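PDB 5A7Z: tRNA (adenine(9)-N1)-methyltransferase from Sulfolobus acidocaldarius, which catalyses the S-adenosyl-L-methionine-dependent methylation of adenosine 9 in tRNA at N1, giving N(1)-methyladenosine. Local coordinates for residues A[105-110]-A[193-198]; A[183-188]-A[228-233]. One frame throughout, in Å; residues are numbered along the deposited sequence.

Contact 1: A[105-110]-A[193-198]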
# COMPACT_ATOMS: atom_id res chain seq x y z
N PRO A 105 1.53 -9.17 -5.66
CA PRO A 105 0.45 -8.50 -6.36
C PRO A 105 0.89 -7.30 -7.25
O PRO A 105 1.66 -6.47 -6.83
CB PRO A 105 -0.44 -8.00 -5.20
CG PRO A 105 0.49 -7.83 -4.06
CD PRO A 105 1.47 -8.96 -4.21
N GLU A 106 0.34 -7.20 -8.45
CA GLU A 106 0.62 -6.05 -9.28
C GLU A 106 -0.15 -4.84 -8.75
O GLU A 106 0.36 -3.74 -8.66
CB GLU A 106 0.22 -6.35 -10.72
CG GLU A 106 0.53 -5.21 -11.69
CD GLU A 106 0.65 -5.67 -13.14
OE1 GLU A 106 0.71 -6.90 -13.38
OE2 GLU A 106 0.69 -4.80 -14.05
N TYR A 107 -1.36 -5.10 -8.34
CA TYR A 107 -2.28 -4.06 -7.97
C TYR A 107 -2.62 -4.21 -6.51
O TYR A 107 -2.54 -5.31 -5.95
CB TYR A 107 -3.56 -4.17 -8.84
CG TYR A 107 -3.28 -3.87 -10.32
CD1 TYR A 107 -2.89 -2.61 -10.73
CD2 TYR A 107 -3.36 -4.87 -11.28
CE1 TYR A 107 -2.59 -2.34 -12.03
CE2 TYR A 107 -3.07 -4.61 -12.60
CZ TYR A 107 -2.68 -3.34 -12.98
OH TYR A 107 -2.40 -3.05 -14.30
N PRO A 108 -3.04 -3.11 -5.88
CA PRO A 108 -3.13 -1.82 -6.53
C PRO A 108 -1.79 -1.10 -6.58
O PRO A 108 -0.85 -1.48 -5.88
CB PRO A 108 -4.11 -1.05 -5.64
CG PRO A 108 -3.91 -1.64 -4.28
CD PRO A 108 -3.71 -3.10 -4.56
N LYS A 109 -1.72 -0.07 -7.43
CA LYS A 109 -0.51 0.73 -7.61
C LYS A 109 -0.72 2.10 -7.06
O LYS A 109 -1.69 2.75 -7.38
CB LYS A 109 -0.18 0.87 -9.08
CG LYS A 109 0.25 -0.42 -9.70
CD LYS A 109 0.56 -0.20 -11.16
CE LYS A 109 1.04 -1.48 -11.81
NZ LYS A 109 0.82 -1.44 -13.29
N MSE A 110 0.22 2.54 -6.24
CA MSE A 110 0.21 3.86 -5.68
C MSE A 110 1.37 4.61 -6.33
O MSE A 110 2.52 4.20 -6.21
CB MSE A 110 0.42 3.74 -4.15
CG MSE A 110 -0.47 2.65 -3.51
SE MSE A 110 -2.37 3.27 -3.46
CE MSE A 110 -3.18 1.62 -4.09
N ASP A 193 -13.15 0.61 -7.07
CA ASP A 193 -13.25 0.32 -8.49
C ASP A 193 -12.04 0.71 -9.30
O ASP A 193 -12.02 0.42 -10.48
CB ASP A 193 -14.47 1.01 -9.08
CG ASP A 193 -15.78 0.40 -8.62
OD1 ASP A 193 -15.73 -0.58 -7.81
OD2 ASP A 193 -16.85 0.93 -9.04
N HIS A 194 -11.06 1.37 -8.72
CA HIS A 194 -9.88 1.73 -9.47
C HIS A 194 -8.67 1.00 -8.95
O HIS A 194 -8.66 0.59 -7.84
CB HIS A 194 -9.66 3.22 -9.45
CG HIS A 194 -10.53 3.95 -10.40
ND1 HIS A 194 -11.82 4.31 -10.10
CD2 HIS A 194 -10.31 4.37 -11.66
CE1 HIS A 194 -12.35 4.94 -11.13
NE2 HIS A 194 -11.45 4.99 -12.09
N ASN A 195 -7.67 0.80 -9.77
CA ASN A 195 -6.53 -0.01 -9.32
C ASN A 195 -5.17 0.72 -9.34
O ASN A 195 -4.15 0.12 -9.01
CB ASN A 195 -6.45 -1.32 -10.08
CG ASN A 195 -6.22 -1.13 -11.55
OD1 ASN A 195 -6.00 -0.03 -12.01
ND2 ASN A 195 -6.24 -2.23 -12.30
N VAL A 196 -5.18 1.98 -9.76
CA VAL A 196 -3.96 2.81 -9.82
C VAL A 196 -4.30 4.22 -9.32
O VAL A 196 -5.26 4.82 -9.78
CB VAL A 196 -3.38 2.88 -11.24
CG1 VAL A 196 -2.16 3.80 -11.28
CG2 VAL A 196 -3.03 1.50 -11.74
N PHE A 197 -3.52 4.73 -8.37
CA PHE A 197 -3.80 6.04 -7.72
C PHE A 197 -2.62 6.97 -7.82
O PHE A 197 -1.53 6.63 -7.40
CB PHE A 197 -4.19 5.82 -6.25
CG PHE A 197 -5.36 4.93 -6.11
CD1 PHE A 197 -5.21 3.57 -6.26
CD2 PHE A 197 -6.63 5.45 -6.04
CE1 PHE A 197 -6.30 2.73 -6.25
CE2 PHE A 197 -7.73 4.61 -6.00
CZ PHE A 197 -7.57 3.25 -6.11
N VAL A 198 -2.85 8.13 -8.44
CA VAL A 198 -1.80 9.09 -8.72
C VAL A 198 -1.95 10.30 -7.80
O VAL A 198 -3.00 10.97 -7.80
CB VAL A 198 -1.83 9.54 -10.20
CG1 VAL A 198 -0.71 10.54 -10.47
CG2 VAL A 198 -1.69 8.35 -11.15
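Lys109 and Met110 run parallel to Val196 and Phe197 as neighbouring strands, and the backbone of Lys109 joins them twice: its N donates to Asn195 O (2.9 Å, 166° at the hydrogen), and its O accepts from Phe197 N. Just before the pairing begins, the Asn195 amide lies flat on the Tyr107 ring, the planes 7° apart and ND2 3.6 Å above the ring centre. Asparagine suits this place because its amide can stack on the ring while OD1 bonds Asn174 N and ND2 bonds Glu172 O. Glu106 CG sits over the opposite face, toward the rim; the tyrosine OH bonds Asp173. Such parallel pairing in the core sheet of the methyltransferase domain is in keeping with the SPOUT fold of Trm10. On the face of Lys109, Val196 CG2 fits against Lys109 CB (3.9 Å) and the edge of the tyrosine, while the extended lysine carries NZ to salt bridges with Asp173 and Glu106, the hydrogen bond to the latter weak. On the face shared by Met110 and Phe197, selenomethionine Met110 makes an oblique Met-aromatic contact through SE, 5.0 Å from the Phe197 ring centroid. Its chain bends at chi2 and again at chi3 (135°), which brings CE into apolar touch with Phe197 CD1 at 3.6 Å.

Contact 2: A[183-188]-A[228-233]; sequences DVVATD and KIQLRG
Lys228 has the most surface buried here, and both its backbone and its side chain meet the segment 183-188. Its N donates to Val184 O at 2.7 Å, and its O receives the N-H of Ala186 at the same length, so the two peptide bonds of one lysine straddle Val185 in a parallel bridge. The carbonyl also accepts a CA-H...O contact from Val185, its CA 3.4 Å from Lys228 O. With chi1 at 48°, CG of the lysine sits between its own N and carbonyl carbon and comes close to Val184 O; from there the extended chain crosses Val185 obliquely, CE meeting CG2 at 3.6 Å. A lysine suits this partly exposed position, since its methylenes can cover an apolar neighbour while the ammonium group is carried farther along.

Val185 is met from a second direction by Gln230, whose side chain crosses it at about a right angle. OE1 lies 3.5 Å from Val185 CG2, so lysine and glutamine both meet the same methyl, from directions about a right angle apart.

Ala186 puts its small CB 3.9 Å from Ile229 CG1, and Leu259 of helix 259-265 packs on it too. Beyond the direct bonds a water continues the link: it donates to Ala186 O (2.7 Å) and accepts from Gln230 N, bridging the chains as they diverge. Thr187 then takes the N-cap of helix 188-192, its OG1 bonded to Ile190 N.

The whole is a parallel beta bridge between strands 184-185 and 226-228, with a water bridge where the chains part, in the largely parallel sheet of the SPOUT methyltransferase domain.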
# COMPACT_ATOMS: atom_id res chain seq x y z
N ASP A 183 -13.02 17.37 -10.04
CA ASP A 183 -14.46 17.61 -10.13
C ASP A 183 -15.28 16.42 -9.62
O ASP A 183 -16.45 16.57 -9.30
CB ASP A 183 -14.87 17.97 -11.57
CG ASP A 183 -14.57 16.86 -12.57
OD1 ASP A 183 -13.69 16.02 -12.28
OD2 ASP A 183 -15.19 16.84 -13.65
N VAL A 184 -14.67 15.25 -9.56
CA VAL A 184 -15.32 14.08 -8.99
C VAL A 184 -15.04 14.04 -7.49
O VAL A 184 -13.91 14.27 -7.06
CB VAL A 184 -14.77 12.77 -9.62
CG1 VAL A 184 -15.52 11.56 -9.07
CG2 VAL A 184 -14.84 12.81 -11.15
N VAL A 185 -16.06 13.73 -6.70
CA VAL A 185 -15.89 13.56 -5.26
C VAL A 185 -15.63 12.09 -4.98
O VAL A 185 -16.33 11.24 -5.48
CB VAL A 185 -17.14 14.03 -4.48
CG1 VAL A 185 -17.12 13.50 -3.04
CG2 VAL A 185 -17.24 15.56 -4.50
N ALA A 186 -14.61 11.79 -4.17
CA ALA A 186 -14.28 10.41 -3.91
C ALA A 186 -15.39 9.75 -3.08
O ALA A 186 -15.88 10.31 -2.11
CB ALA A 186 -12.94 10.30 -3.21
N THR A 187 -15.77 8.55 -3.48
CA THR A 187 -16.62 7.70 -2.69
C THR A 187 -15.88 6.40 -2.44
O THR A 187 -14.84 6.13 -3.06
CB THR A 187 -17.90 7.34 -3.44
OG1 THR A 187 -17.55 6.58 -4.58
CG2 THR A 187 -18.65 8.58 -3.87
N ASP A 188 -16.43 5.58 -1.56
CA ASP A 188 -15.87 4.28 -1.26
C ASP A 188 -15.71 3.48 -2.54
O ASP A 188 -14.67 2.87 -2.78
CB ASP A 188 -16.76 3.53 -0.23
CG ASP A 188 -16.55 4.03 1.22
OD1 ASP A 188 -15.48 3.74 1.79
OD2 ASP A 188 -17.46 4.73 1.78
N LYS A 228 -11.53 14.39 -5.82
CA LYS A 228 -11.28 15.12 -4.58
C LYS A 228 -11.86 14.35 -3.39
O LYS A 228 -13.01 13.89 -3.41
CB LYS A 228 -11.85 16.54 -4.63
CG LYS A 228 -13.28 16.63 -5.12
CD LYS A 228 -13.83 18.04 -4.98
CE LYS A 228 -15.09 18.20 -5.81
NZ LYS A 228 -15.68 19.56 -5.63
N ILE A 229 -11.05 14.20 -2.36
CA ILE A 229 -11.46 13.54 -1.16
C ILE A 229 -12.06 14.57 -0.21
O ILE A 229 -11.39 15.53 0.12
CB ILE A 229 -10.27 12.85 -0.48
CG1 ILE A 229 -9.86 11.63 -1.30
CG2 ILE A 229 -10.64 12.47 0.95
CD1 ILE A 229 -8.60 10.95 -0.79
N GLN A 230 -13.32 14.37 0.19
CA GLN A 230 -14.03 15.30 1.11
C GLN A 230 -14.51 14.60 2.39
O GLN A 230 -14.84 13.41 2.38
CB GLN A 230 -15.26 15.89 0.43
CG GLN A 230 -14.99 16.51 -0.91
CD GLN A 230 -16.18 17.30 -1.39
OE1 GLN A 230 -17.32 16.88 -1.23
NE2 GLN A 230 -15.92 18.46 -1.98
N LEU A 231 -14.58 15.35 3.47
CA LEU A 231 -15.21 14.89 4.68
C LEU A 231 -16.43 15.76 4.91
O LEU A 231 -16.31 16.99 4.97
CB LEU A 231 -14.24 15.03 5.84
CG LEU A 231 -14.71 14.54 7.21
CD1 LEU A 231 -14.74 13.02 7.23
CD2 LEU A 231 -13.80 15.07 8.30
N ARG A 232 -17.60 15.14 5.00
CA ARG A 232 -18.85 15.86 5.25
C ARG A 232 -19.03 16.96 4.22
O ARG A 232 -19.30 18.12 4.55
CB ARG A 232 -18.85 16.43 6.68
CG ARG A 232 -18.99 15.36 7.76
CD ARG A 232 -19.24 15.98 9.13
NE ARG A 232 -17.98 16.26 9.83
CZ ARG A 232 -17.31 15.38 10.56
NH1 ARG A 232 -17.76 14.13 10.72
NH2 ARG A 232 -16.16 15.74 11.12
N GLY A 233 -18.81 16.61 2.95
CA GLY A 233 -19.10 17.50 1.84
C GLY A 233 -18.04 18.57 1.64
O GLY A 233 -18.13 19.35 0.69
O HOH W 1 -14.80 12.44 -0.81

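In the fold
Contacts 1 and 2 belong to the same eight-stranded mixed sheet, within the Trm10-type methyltransferase range. Strand 175-178 lies between them, pairing in parallel with strands 196-202 and 226-228, so the order runs 109-113, 196-202, 175-178, 226-228, 184-185. Their centres are 18 Å apart, their nearest atoms about 5 Å, without touching. The centre of contact 1 is about 9 Å from that of the chain, the centre of contact 2 about 20 Å. Helix 188-192 leads from segment 183-188 towards segment 193-198, while helix 242-255 packs against both contacts, through Met110 and Phe197 in one and Ile229 in the other. In SPOUT enzymes S-adenosyl-L-methionine is bound at the C-terminal trefoil knot, probably here too.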